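Local atomic coordinates of VP1 (Polyomavirus HPyV7, PDB entry 4PCH), a protein that forms pentamers that serve as building blocks of the icosahedral polyomavirus capsid and probably takes part in attachment to host cells. Residues Tyr119-Gly124 with Thr208-Glu213; Gly126-Ile131 with Tyr226-Asp231; Pro239-Leu244 with Ser249-Val254. All coordinates share one frame; numbering follows the deposited sequence.

Interaction 1 of 3, residues Tyr119-Gly124 with Thr208-Glu213; sequences YFWACG and TPLIDE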
ATOM      1  N   TYR B 119      -4.363 -10.914 -11.572  1.00 10.02           N
ATOM      2  CA  TYR B 119      -5.601 -10.174 -11.902  1.00 10.72           C
ATOM      3  C   TYR B 119      -5.359  -9.498 -13.234  1.00 11.59           C
ATOM      4  O   TYR B 119      -4.472  -8.671 -13.346  1.00 11.40           O
ATOM      5  CB  TYR B 119      -5.939  -9.180 -10.821  1.00 10.63           C
ATOM      6  CG  TYR B 119      -5.953  -9.823  -9.453  1.00 10.56           C
ATOM      7  CD1 TYR B 119      -7.047 -10.552  -9.028  1.00 10.83           C
ATOM      8  CD2 TYR B 119      -4.861  -9.736  -8.605  1.00 12.28           C
ATOM      9  CE1 TYR B 119      -7.061 -11.187  -7.793  1.00 11.58           C
ATOM     10  CE2 TYR B 119      -4.876 -10.333  -7.356  1.00 10.48           C
ATOM     11  CZ  TYR B 119      -5.972 -11.078  -6.963  1.00 11.77           C
ATOM     12  OH  TYR B 119      -6.006 -11.713  -5.748  1.00 11.89           O
ATOM     13  N   PHE B 120      -6.093  -9.925 -14.252  1.00 11.23           N
ATOM     14  CA  PHE B 120      -5.808  -9.464 -15.624  1.00 12.53           C
ATOM     15  C   PHE B 120      -7.080  -9.174 -16.374  1.00 11.69           C
ATOM     16  O   PHE B 120      -8.033  -9.947 -16.284  1.00 10.31           O
ATOM     17  CB  PHE B 120      -5.010 -10.523 -16.393  1.00 11.48           C
ATOM     18  CG  PHE B 120      -4.759 -10.173 -17.829  1.00 11.88           C
ATOM     19  CD1 PHE B 120      -3.609  -9.487 -18.196  1.00 10.46           C
ATOM     20  CD2 PHE B 120      -5.661 -10.569 -18.821  1.00 11.28           C
ATOM     21  CE1 PHE B 120      -3.361  -9.151 -19.524  1.00 12.66           C
ATOM     22  CE2 PHE B 120      -5.437 -10.236 -20.135  1.00 12.08           C
ATOM     23  CZ  PHE B 120      -4.295  -9.516 -20.492  1.00 13.25           C
ATOM     24  N   TRP B 121      -7.092  -8.067 -17.127  1.00 11.40           N
ATOM     25  CA  TRP B 121      -8.165  -7.842 -18.083  1.00  9.97           C
ATOM     26  C   TRP B 121      -7.596  -7.252 -19.372  1.00 10.90           C
ATOM     27  O   TRP B 121      -6.533  -6.592 -19.382  1.00 11.93           O
ATOM     28  CB  TRP B 121      -9.283  -6.944 -17.499  1.00 10.29           C
ATOM     29  CG  TRP B 121      -8.824  -5.575 -17.146  1.00 13.00           C
ATOM     30  CD1 TRP B 121      -8.477  -5.118 -15.893  1.00 12.91           C
ATOM     31  CD2 TRP B 121      -8.653  -4.462 -18.042  1.00 14.14           C
ATOM     32  NE1 TRP B 121      -8.075  -3.813 -15.975  1.00 15.44           N
ATOM     33  CE2 TRP B 121      -8.176  -3.383 -17.275  1.00 18.73           C
ATOM     34  CE3 TRP B 121      -8.838  -4.283 -19.420  1.00 15.31           C
ATOM     35  CZ2 TRP B 121      -7.880  -2.136 -17.835  1.00 16.36           C
ATOM     36  CZ3 TRP B 121      -8.562  -3.049 -19.981  1.00 15.33           C
ATOM     37  CH2 TRP B 121      -8.076  -1.984 -19.183  1.00 20.23           C
ATOM     38  N   ALA B 122      -8.324  -7.494 -20.453  1.00 11.96           N
ATOM     39  CA  ALA B 122      -8.060  -6.892 -21.765  1.00 11.03           C
ATOM     40  C   ALA B 122      -9.354  -6.663 -22.517  1.00 11.11           C
ATOM     41  O   ALA B 122     -10.332  -7.401 -22.365  1.00 11.62           O
ATOM     42  CB  ALA B 122      -7.089  -7.724 -22.599  1.00 12.21           C
ATOM     43  N   CYS B 123      -9.337  -5.592 -23.322  1.00 11.42           N
ATOM     44  CA  CYS B 123     -10.411  -5.204 -24.208  1.00 11.66           C
ATOM     45  C   CYS B 123      -9.831  -4.732 -25.526  1.00 13.40           C
ATOM     46  O   CYS B 123      -8.984  -3.826 -25.562  1.00 12.79           O
ATOM     47  CB  CYS B 123     -11.228  -4.084 -23.552  1.00 12.30           C
ATOM     48  SG  CYS B 123     -12.584  -3.471 -24.570  1.00 15.08           S
ATOM     49  N   GLY B 124     -10.274  -5.327 -26.628  1.00 13.26           N
ATOM     50  CA  GLY B 124      -9.719  -5.009 -27.922  1.00 13.70           C
ATOM     51  C   GLY B 124     -10.650  -5.289 -29.092  1.00 13.09           C
ATOM     52  O   GLY B 124     -11.763  -5.792 -28.929  1.00 13.58           O
ATOM     53  N   THR B 208     -12.643   3.114 -16.454  1.00 17.00           N
ATOM     54  CA  THR B 208     -11.344   2.990 -17.078  1.00 17.32           C
ATOM     55  C   THR B 208     -11.422   3.563 -18.492  1.00 16.71           C
ATOM     56  O   THR B 208     -12.064   2.973 -19.333  1.00 16.52           O
ATOM     57  CB  THR B 208     -10.948   1.507 -17.157  1.00 18.71           C
ATOM     58  OG1 THR B 208     -10.855   0.964 -15.814  1.00 21.12           O
ATOM     59  CG2 THR B 208      -9.642   1.345 -17.897  1.00 22.05           C
ATOM     60  N   PRO B 209     -10.738   4.684 -18.755  1.00 16.76           N
ATOM     61  CA  PRO B 209     -10.718   5.153 -20.133  1.00 17.74           C
ATOM     62  C   PRO B 209      -9.898   4.229 -21.020  1.00 17.10           C
ATOM     63  O   PRO B 209      -8.943   3.597 -20.575  1.00 15.31           O
ATOM     64  CB  PRO B 209     -10.079   6.525 -20.021  1.00 21.36           C
ATOM     65  CG  PRO B 209      -9.176   6.416 -18.847  1.00 22.14           C
ATOM     66  CD  PRO B 209      -9.898   5.527 -17.880  1.00 20.68           C
ATOM     67  N   LEU B 210     -10.271   4.182 -22.289  1.00 14.76           N
ATOM     68  CA  LEU B 210      -9.577   3.355 -23.259  1.00 14.91           C
ATOM     69  C   LEU B 210      -8.958   4.180 -24.374  1.00 15.12           C
ATOM     70  O   LEU B 210      -8.407   3.636 -25.331  1.00 18.29           O
ATOM     71  CB  LEU B 210     -10.561   2.355 -23.850  1.00 14.43           C
ATOM     72  CG  LEU B 210     -11.204   1.332 -22.923  1.00 14.98           C
ATOM     73  CD1 LEU B 210     -12.282   0.541 -23.628  1.00 13.87           C
ATOM     74  CD2 LEU B 210     -10.175   0.363 -22.316  1.00 15.39           C
ATOM     75  N   ILE B 211      -9.016   5.499 -24.268  1.00 16.50           N
ATOM     76  CA  ILE B 211      -8.505   6.348 -25.335  1.00 16.89           C
ATOM     77  C   ILE B 211      -6.984   6.568 -25.256  1.00 19.79           C
ATOM     78  O   ILE B 211      -6.419   6.682 -24.156  1.00 19.20           O
ATOM     79  CB  ILE B 211      -9.204   7.729 -25.394  1.00 19.62           C
ATOM     80  CG1 ILE B 211      -9.115   8.484 -24.067  1.00 22.29           C
ATOM     81  CG2 ILE B 211     -10.651   7.579 -25.824  1.00 18.15           C
ATOM     82  CD1 ILE B 211      -9.484   9.929 -24.192  1.00 25.49           C
ATOM     83  N   ASP B 212      -6.347   6.652 -26.426  1.00 20.51           N
ATOM     84  CA  ASP B 212      -4.904   6.870 -26.516  1.00 24.71           C
ATOM     85  C   ASP B 212      -4.596   8.356 -26.451  1.00 25.49           C
ATOM     86  O   ASP B 212      -5.503   9.162 -26.210  1.00 27.91           O
ATOM     87  CB  ASP B 212      -4.333   6.200 -27.777  1.00 26.08           C
ATOM     88  CG  ASP B 212      -4.798   6.837 -29.067  1.00 23.23           C
ATOM     89  OD1 ASP B 212      -5.240   8.000 -29.104  1.00 25.43           O
ATOM     90  OD2 ASP B 212      -4.661   6.171 -30.102  1.00 28.23           O
ATOM     91  N   GLU B 213      -3.337   8.747 -26.690  1.00 31.75           N
ATOM     92  CA  GLU B 213      -2.962  10.162 -26.582  1.00 35.78           C
ATOM     93  C   GLU B 213      -3.568  11.053 -27.666  1.00 33.42           C
ATOM     94  O   GLU B 213      -3.525  12.268 -27.536  1.00 31.72           O
ATOM     95  CB  GLU B 213      -1.438  10.350 -26.546  1.00 41.53           C
ATOM     96  CG  GLU B 213      -0.742  10.222 -27.892  1.00 47.78           C
ATOM     97  CD  GLU B 213      -0.296   8.808 -28.210  1.00 53.73           C
ATOM     98  OE1 GLU B 213      -0.834   7.847 -27.607  1.00 59.19           O
ATOM     99  OE2 GLU B 213       0.600   8.667 -29.070  1.00 64.41           O
TER
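Trp121 lays the outer end of its six-membered ring against the methyl branch of Thr208, with CH2 and CZ2 each 3.9 Å from Thr208 CG2. The two side chains approach from opposite directions, and the methyl meets the indole obliquely. With CG held between its own backbone N and carbonyl carbon (chi1 63°), Trp121 sends the indole out from its strand so that the benzo half reaches the other segment. On Thr208 it is CG2 that lies anti to the backbone N, which leaves the carbon branch, and not the hydroxyl, to meet the indole.

Leu210 forks over the next part of the contact. Its CD2 lies 4.4 Å from Trp121 CZ3, a looser touch, while CD1 reaches Cys123, whose SG is 4.1 Å away. One leucine therefore bridges two residues that sit on the same side of strand 117-124. The backbones stay well apart: even the nearest alpha carbons, those of Cys123 and Leu210, are separated by 8.7 Å, and no hydrogen bond crosses the contact.

This is the packing between the two sheets of the VP1 jelly roll. Strand 117-124 lies between strands 184-191 and 224-236 in the CHEF sheet, whereas strand 208-219 pairs with strand 79-93 in the facing BIDG sheet. Leu88 of strand 79-93 touches both Cys123 and Leu210, and Thr90 packs on Trp121, so the layer between the sheets continues past this pair of segments.

At the Thr208 end the contact also reaches the subunit boundary. Gln205 of a neighbouring subunit packs on Trp121 and donates a hydrogen bond from NE2 to Pro209 O, while the carbonyl oxygen of Leu210 accepts one from Arg185 NE of the same chain.

Interaction 2 of 3, residues Gly126-Ile131 with Tyr226-Asp231; sequences GPLDVI and YLTSAD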
ATOM      1  N   GLY B 126      -9.806  -7.291 -31.534  1.00 15.31           N
ATOM      2  CA  GLY B 126      -9.545  -8.665 -31.958  1.00 15.69           C
ATOM      3  C   GLY B 126      -8.914  -9.364 -30.776  1.00 15.74           C
ATOM      4  O   GLY B 126      -8.782  -8.769 -29.700  1.00 13.65           O
ATOM      5  N   PRO B 127      -8.522 -10.627 -30.946  1.00 14.71           N
ATOM      6  CA  PRO B 127      -7.985 -11.367 -29.782  1.00 13.52           C
ATOM      7  C   PRO B 127      -6.673 -10.824 -29.278  1.00 12.48           C
ATOM      8  O   PRO B 127      -5.908 -10.234 -30.023  1.00 13.74           O
ATOM      9  CB  PRO B 127      -7.789 -12.805 -30.310  1.00 16.11           C
ATOM     10  CG  PRO B 127      -8.258 -12.825 -31.696  1.00 20.32           C
ATOM     11  CD  PRO B 127      -8.739 -11.473 -32.128  1.00 18.87           C
ATOM     12  N   LEU B 128      -6.427 -11.064 -27.993  1.00 12.54           N
ATOM     13  CA  LEU B 128      -5.226 -10.659 -27.300  1.00 12.30           C
ATOM     14  C   LEU B 128      -3.970 -11.318 -27.862  1.00 13.40           C
ATOM     15  O   LEU B 128      -3.915 -12.541 -27.965  1.00 13.78           O
ATOM     16  CB  LEU B 128      -5.378 -11.038 -25.829  1.00 12.15           C
ATOM     17  CG  LEU B 128      -4.189 -10.712 -24.909  1.00 13.11           C
ATOM     18  CD1 LEU B 128      -4.069  -9.224 -24.676  1.00 13.48           C
ATOM     19  CD2 LEU B 128      -4.248 -11.402 -23.553  1.00 12.82           C
ATOM     20  N   ASP B 129      -2.972 -10.516 -28.217  1.00 12.66           N
ATOM     21  CA  ASP B 129      -1.656 -11.044 -28.618  1.00 14.34           C
ATOM     22  C   ASP B 129      -0.880 -11.432 -27.352  1.00 11.79           C
ATOM     23  O   ASP B 129      -0.764 -10.603 -26.401  1.00 13.11           O
ATOM     24  CB  ASP B 129      -0.872  -9.978 -29.382  1.00 15.63           C
ATOM     25  CG  ASP B 129      -1.551  -9.548 -30.665  1.00 16.93           C
ATOM     26  OD1 ASP B 129      -1.800 -10.422 -31.551  1.00 19.05           O
ATOM     27  OD2 ASP B 129      -1.805  -8.322 -30.807  1.00 17.56           O
ATOM     28  N   VAL B 130      -0.329 -12.658 -27.355  1.00 11.68           N
ATOM     29  CA  VAL B 130       0.445 -13.171 -26.205  1.00 12.48           C
ATOM     30  C   VAL B 130       1.779 -13.757 -26.654  1.00 12.64           C
ATOM     31  O   VAL B 130       1.978 -14.132 -27.824  1.00 13.40           O
ATOM     32  CB  VAL B 130      -0.323 -14.277 -25.404  1.00 12.49           C
ATOM     33  CG1 VAL B 130      -1.373 -13.636 -24.527  1.00 14.45           C
ATOM     34  CG2 VAL B 130      -0.933 -15.310 -26.334  1.00 13.97           C
ATOM     35  N   ILE B 131       2.704 -13.819 -25.703  1.00 13.31           N
ATOM     36  CA  ILE B 131       3.989 -14.449 -25.896  1.00 13.80           C
ATOM     37  C   ILE B 131       4.034 -15.721 -25.041  1.00 13.55           C
ATOM     38  O   ILE B 131       3.628 -15.714 -23.861  1.00 15.37           O
ATOM     39  CB  ILE B 131       5.155 -13.526 -25.497  1.00 14.80           C
ATOM     40  CG1 ILE B 131       5.053 -12.162 -26.170  1.00 17.04           C
ATOM     41  CG2 ILE B 131       6.483 -14.187 -25.840  1.00 15.02           C
ATOM     42  CD1 ILE B 131       6.098 -11.196 -25.683  1.00 16.89           C
ATOM     43  N   TYR B 226     -13.677  -7.734 -28.119  1.00 13.87           N
ATOM     44  CA  TYR B 226     -13.003  -8.932 -27.645  1.00 12.73           C
ATOM     45  C   TYR B 226     -12.567  -8.633 -26.222  1.00 12.53           C
ATOM     46  O   TYR B 226     -11.879  -7.625 -25.995  1.00 13.09           O
ATOM     47  CB  TYR B 226     -11.771  -9.246 -28.507  1.00 16.01           C
ATOM     48  CG  TYR B 226     -12.145  -9.693 -29.917  1.00 14.47           C
ATOM     49  CD1 TYR B 226     -12.705  -8.802 -30.802  1.00 17.18           C
ATOM     50  CD2 TYR B 226     -11.957 -11.003 -30.334  1.00 16.91           C
ATOM     51  CE1 TYR B 226     -13.081  -9.198 -32.075  1.00 19.54           C
ATOM     52  CE2 TYR B 226     -12.315 -11.411 -31.598  1.00 20.83           C
ATOM     53  CZ  TYR B 226     -12.889 -10.496 -32.469  1.00 19.84           C
ATOM     54  OH  TYR B 226     -13.268 -10.853 -33.734  1.00 23.48           O
ATOM     55  N   LEU B 227     -13.047  -9.457 -25.295  1.00 12.59           N
ATOM     56  CA  LEU B 227     -12.723  -9.354 -23.860  1.00 11.18           C
ATOM     57  C   LEU B 227     -11.918 -10.548 -23.444  1.00 12.37           C
ATOM     58  O   LEU B 227     -12.219 -11.666 -23.849  1.00 11.72           O
ATOM     59  CB  LEU B 227     -14.011  -9.298 -23.045  1.00 12.92           C
ATOM     60  CG  LEU B 227     -14.929  -8.116 -23.392  1.00 13.72           C
ATOM     61  CD1 LEU B 227     -16.218  -8.230 -22.612  1.00 14.19           C
ATOM     62  CD2 LEU B 227     -14.236  -6.772 -23.181  1.00 14.05           C
ATOM     63  N   THR B 228     -10.915 -10.320 -22.592  1.00 11.17           N
ATOM     64  CA  THR B 228     -10.060 -11.401 -22.092  1.00 12.27           C
ATOM     65  C   THR B 228      -9.833 -11.133 -20.605  1.00 10.43           C
ATOM     66  O   THR B 228      -9.708  -9.983 -20.213  1.00 12.92           O
ATOM     67  CB  THR B 228      -8.713 -11.474 -22.840  1.00 12.65           C
ATOM     68  OG1 THR B 228      -8.934 -11.450 -24.259  1.00 13.74           O
ATOM     69  CG2 THR B 228      -7.945 -12.753 -22.498  1.00 13.58           C
ATOM     70  N   SER B 229      -9.849 -12.188 -19.786  1.00 11.01           N
ATOM     71  CA  SER B 229      -9.580 -11.979 -18.365  1.00 10.30           C
ATOM     72  C   SER B 229      -8.933 -13.184 -17.718  1.00 10.37           C
ATOM     73  O   SER B 229      -8.958 -14.276 -18.263  1.00 11.20           O
ATOM     74  CB  SER B 229     -10.857 -11.578 -17.619  1.00 12.61           C
ATOM     75  OG  SER B 229     -11.784 -12.626 -17.521  1.00 13.20           O
ATOM     76  N   ALA B 230      -8.310 -12.962 -16.555  1.00 11.08           N
ATOM     77  CA  ALA B 230      -7.900 -14.056 -15.693  1.00 12.90           C
ATOM     78  C   ALA B 230      -7.772 -13.498 -14.301  1.00 10.89           C
ATOM     79  O   ALA B 230      -7.142 -12.435 -14.101  1.00 12.29           O
ATOM     80  CB  ALA B 230      -6.566 -14.627 -16.142  1.00 14.67           C
ATOM     81  N   ASP B 231      -8.352 -14.206 -13.344  1.00 12.81           N
ATOM     82  CA  ASP B 231      -8.363 -13.779 -11.953  1.00 11.85           C
ATOM     83  C   ASP B 231      -8.126 -14.978 -11.051  1.00 12.09           C
ATOM     84  O   ASP B 231      -9.042 -15.737 -10.743  1.00 11.75           O
ATOM     85  CB  ASP B 231      -9.678 -13.064 -11.628  1.00 12.31           C
ATOM     86  CG  ASP B 231      -9.788 -11.731 -12.337  1.00 14.42           C
ATOM     87  OD1 ASP B 231      -9.151 -10.725 -11.882  1.00 13.99           O
ATOM     88  OD2 ASP B 231     -10.434 -11.687 -13.412  1.00 12.65           O
TER
HETATM   89  O   HOH W   1      -8.488 -12.677 -26.573  1.00 12.90           O
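The segments Gly126-Ile131 and Tyr226-Asp231 start out in the same direction, with the alpha carbons of Gly126 and Tyr226 5.5 Å apart, and then splay until Leu128 and Thr228 are the last pair in touch. No direct hydrogen bond joins them.

Gly126 lies flat on the ring of Tyr226. Its CA stands 3.4 Å from the ring centroid and 13° off the ring normal, a CH-pi contact over the face, and its carbonyl O comes within 3.3 Å of Tyr226 CB. The glycine backbone runs along the ring from N to the carbonyl, with the carbonyl C also over the face. Pro127 carries the contact onward: its ring runs beside that of Tyr226, pointing the same way, and CD approaches Tyr226 CE2 to 3.6 Å.

Farther along, Leu128 and Thr228 cross at about a right angle, with Leu128 CB 3.9 Å from Thr228 OG1. A water joins the same pair. It accepts from Leu128 N at 3.0 Å and bonds to Thr228 OG1 at 2.7 Å, so the amide is satisfied where the two chains part. The Leu128 side chain brings CD2 to 4.1 Å from Thr228 CG2 and also packs on Phe120 and Ala122 of strand 117-124.

Gly124 O still bonds to Tyr226 N, but after Gly124 the chain leaves the CHEF sheet, and 129-132 becomes the middle strand of a separate three-stranded sheet with 161-163 and 174-176. This is the take-off of the long EF loop, the elaborate insertion that VP1 builds beside its jelly-roll core.

Interaction 3 of 3, residues Pro239-Leu244 with Ser249-Val254; sequences PGLPTL and SNQRTV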
ATOM      1  N   PRO B 239     -13.508 -27.617   1.960  1.00 12.71           N
ATOM      2  CA  PRO B 239     -14.283 -27.247   3.158  1.00 15.89           C
ATOM      3  C   PRO B 239     -14.204 -28.183   4.336  1.00 14.54           C
ATOM      4  O   PRO B 239     -14.350 -29.391   4.192  1.00 15.48           O
ATOM      5  CB  PRO B 239     -15.726 -27.152   2.623  1.00 14.75           C
ATOM      6  CG  PRO B 239     -15.546 -26.805   1.189  1.00 13.83           C
ATOM      7  CD  PRO B 239     -14.323 -27.550   0.742  1.00 13.28           C
ATOM      8  N   GLY B 240     -13.988 -27.615   5.538  1.00 15.09           N
ATOM      9  CA  GLY B 240     -14.123 -28.379   6.767  1.00 16.19           C
ATOM     10  C   GLY B 240     -13.006 -29.383   7.022  1.00 16.62           C
ATOM     11  O   GLY B 240     -13.163 -30.322   7.800  1.00 20.82           O
ATOM     12  N   LEU B 241     -11.902 -29.220   6.300  1.00 15.14           N
ATOM     13  CA  LEU B 241     -10.792 -30.191   6.341  1.00 16.67           C
ATOM     14  C   LEU B 241      -9.461 -29.490   6.597  1.00 13.62           C
ATOM     15  O   LEU B 241      -9.315 -28.299   6.298  1.00 14.48           O
ATOM     16  CB  LEU B 241     -10.715 -30.955   5.016  1.00 15.30           C
ATOM     17  CG  LEU B 241     -11.837 -31.988   4.802  1.00 17.52           C
ATOM     18  CD1 LEU B 241     -11.844 -32.467   3.355  1.00 18.66           C
ATOM     19  CD2 LEU B 241     -11.709 -33.140   5.786  1.00 21.78           C
ATOM     20  N   PRO B 242      -8.477 -30.236   7.096  1.00 14.61           N
ATOM     21  CA  PRO B 242      -7.201 -29.592   7.388  1.00 14.07           C
ATOM     22  C   PRO B 242      -6.445 -29.272   6.122  1.00 13.67           C
ATOM     23  O   PRO B 242      -6.520 -29.991   5.114  1.00 14.29           O
ATOM     24  CB  PRO B 242      -6.454 -30.610   8.250  1.00 15.07           C
ATOM     25  CG  PRO B 242      -7.059 -31.915   7.897  1.00 16.76           C
ATOM     26  CD  PRO B 242      -8.486 -31.656   7.492  1.00 15.49           C
ATOM     27  N   THR B 243      -5.731 -28.162   6.171  1.00 13.11           N
ATOM     28  CA  THR B 243      -4.909 -27.727   5.059  1.00 12.17           C
ATOM     29  C   THR B 243      -3.672 -26.994   5.568  1.00 13.30           C
ATOM     30  O   THR B 243      -3.468 -26.861   6.769  1.00 14.08           O
ATOM     31  CB  THR B 243      -5.722 -26.938   4.009  1.00 12.89           C
ATOM     32  OG1 THR B 243      -4.969 -26.765   2.805  1.00 12.36           O
ATOM     33  CG2 THR B 243      -6.188 -25.599   4.533  1.00 11.86           C
ATOM     34  N   LEU B 244      -2.861 -26.528   4.629  1.00 13.32           N
ATOM     35  CA  LEU B 244      -1.594 -25.878   4.915  1.00 14.78           C
ATOM     36  C   LEU B 244      -0.666 -26.739   5.774  1.00 16.28           C
ATOM     37  O   LEU B 244       0.094 -26.239   6.606  1.00 16.24           O
ATOM     38  CB  LEU B 244      -1.795 -24.482   5.517  1.00 14.33           C
ATOM     39  CG  LEU B 244      -2.412 -23.447   4.590  1.00 15.95           C
ATOM     40  CD1 LEU B 244      -2.777 -22.218   5.409  1.00 16.27           C
ATOM     41  CD2 LEU B 244      -1.517 -23.094   3.411  1.00 14.52           C
ATOM     42  N   SER B 249      -1.306 -31.577   0.957  1.00 16.80           N
ATOM     43  CA  SER B 249      -0.880 -30.777  -0.175  1.00 17.30           C
ATOM     44  C   SER B 249      -1.519 -31.275  -1.467  1.00 16.26           C
ATOM     45  O   SER B 249      -1.674 -30.512  -2.411  1.00 17.56           O
ATOM     46  CB  SER B 249       0.640 -30.783  -0.315  1.00 17.82           C
ATOM     47  OG  SER B 249       1.164 -32.073  -0.482  1.00 18.63           O
ATOM     48  N   ASN B 250      -1.885 -32.571  -1.500  1.00 16.51           N
ATOM     49  CA  ASN B 250      -2.531 -33.112  -2.691  1.00 17.75           C
ATOM     50  C   ASN B 250      -3.996 -32.680  -2.861  1.00 17.19           C
ATOM     51  O   ASN B 250      -4.642 -33.079  -3.864  1.00 20.28           O
ATOM     52  CB  ASN B 250      -2.403 -34.642  -2.755  1.00 18.81           C
ATOM     53  CG  ASN B 250      -3.245 -35.359  -1.703  1.00 21.22           C
ATOM     54  OD1 ASN B 250      -3.827 -34.745  -0.815  1.00 21.61           O
ATOM     55  ND2 ASN B 250      -3.270 -36.692  -1.782  1.00 24.39           N
ATOM     56  N   GLN B 251      -4.512 -31.887  -1.926  1.00 15.07           N
ATOM     57  CA  GLN B 251      -5.850 -31.277  -2.072  1.00 14.50           C
ATOM     58  C   GLN B 251      -5.838 -29.774  -2.397  1.00 15.46           C
ATOM     59  O   GLN B 251      -6.883 -29.214  -2.745  1.00 15.74           O
ATOM     60  CB  GLN B 251      -6.694 -31.531  -0.829  1.00 15.79           C
ATOM     61  CG  GLN B 251      -6.992 -33.004  -0.579  1.00 17.72           C
ATOM     62  CD  GLN B 251      -7.736 -33.232   0.719  1.00 23.30           C
ATOM     63  OE1 GLN B 251      -7.895 -32.322   1.517  1.00 21.71           O
ATOM     64  NE2 GLN B 251      -8.188 -34.473   0.942  1.00 26.57           N
ATOM     65  N   ARG B 252      -4.667 -29.136  -2.360  1.00 13.85           N
ATOM     66  CA  ARG B 252      -4.611 -27.699  -2.624  1.00 12.78           C
ATOM     67  C   ARG B 252      -5.077 -27.444  -4.055  1.00 12.23           C
ATOM     68  O   ARG B 252      -4.676 -28.159  -5.003  1.00 13.03           O
ATOM     69  CB  ARG B 252      -3.207 -27.138  -2.418  1.00 14.11           C
ATOM     70  CG  ARG B 252      -2.640 -27.260  -1.022  1.00 14.77           C
ATOM     71  CD  ARG B 252      -3.324 -26.329  -0.042  1.00 13.43           C
ATOM     72  NE  ARG B 252      -2.929 -24.932  -0.272  1.00 13.53           N
ATOM     73  CZ  ARG B 252      -3.501 -23.905   0.337  1.00 13.69           C
ATOM     74  NH1 ARG B 252      -4.464 -24.119   1.226  1.00 14.39           N
ATOM     75  NH2 ARG B 252      -3.122 -22.662   0.046  1.00 16.46           N
ATOM     76  N   THR B 253      -5.933 -26.436  -4.185  1.00 12.14           N
ATOM     77  CA  THR B 253      -6.657 -26.146  -5.402  1.00 12.51           C
ATOM     78  C   THR B 253      -6.558 -24.660  -5.729  1.00 11.69           C
ATOM     79  O   THR B 253      -6.558 -23.828  -4.832  1.00 11.44           O
ATOM     80  CB  THR B 253      -8.105 -26.567  -5.137  1.00 17.47           C
ATOM     81  OG1 THR B 253      -8.158 -28.019  -5.056  1.00 16.94           O
ATOM     82  CG2 THR B 253      -8.999 -26.104  -6.170  1.00 16.56           C
ATOM     83  N   VAL B 254      -6.517 -24.307  -7.000  1.00 11.18           N
ATOM     84  CA  VAL B 254      -6.576 -22.889  -7.373  1.00 10.03           C
ATOM     85  C   VAL B 254      -7.962 -22.302  -7.153  1.00 12.08           C
ATOM     86  O   VAL B 254      -8.980 -22.884  -7.567  1.00 12.44           O
ATOM     87  CB  VAL B 254      -6.130 -22.688  -8.835  1.00 11.53           C
ATOM     88  CG1 VAL B 254      -6.334 -21.253  -9.256  1.00 11.82           C
ATOM     89  CG2 VAL B 254      -4.695 -23.133  -8.990  1.00 11.95           C
TER
HETATM   90  O   HOH W   2      -7.648 -32.465   4.320  1.00 16.94           O
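Thr243 OG1 accepts a hydrogen bond from Arg252 NH1 at 3.1 Å, with an N-H...O angle of 152°. The hydroxyl sits at the edge of the guanidinium, tilted 17° out of its plane, and Arg252 CD also lies close to it, 3.3 Å from Thr243 OG1. Thr243 meets the arginine at about a right angle.

Leu244 comes over one face of the same group. Its CD2 stands 3.7 Å from Arg252 CZ, displaced toward the rim, so a methyl lies over the flat cation while the threonine holds its edge. Arg252 gets there by bending at both chi2 and chi3 (chi3 -73°), which swings its end toward 239-244 although its first bond does not point that way.

Gln251 works through water. A single molecule donates to Pro242 O and to Gln251 OE1, 2.8 Å from each, and Leu241 CD1 skirts the same amide at the exposed margin. Behind it the turn is braced within its own segment: Thr253 OG1 donates to Gln251 O at 2.9 Å, from above the carbonyl plane, and Arg252 N reaches back to Ser249 O.

All of this ties the middle of the HI loop, which joins strands 224-236 and 253-271, to its closing end. The other guanidinium nitrogens look further afield: NH2 makes a salt bridge with Glu114, and NE bonds to Thr109 of a neighbouring subunit. A buried charge is thus held from three directions, with the nearby carboxylate probably offsetting it, and one arginine couples the fold of its own loop to the pentamer interface.

Interactions 1 and 2 are neighbours, their centres 11 Å apart, and both use the CHEF sheet, on different faces: Phe120 N of one meets Ala230 O of the other at 2.7 Å, a probable hydrogen bond. Interaction 1 is buried and apolar, with no hydrogen bond across it, holding one sheet against the other; interaction 2, only partly buried, lays a departing loop on the sheet with a CH-pi contact and a water. Interaction 3 lies about 36 Å from interaction 1, between centres, in the HI loop. There a buried arginine, with an exposed rim at Leu241, replaces sheet-to-sheet packing with charge and hydrogen bonds. Like interaction 1, it touches a neighbouring subunit.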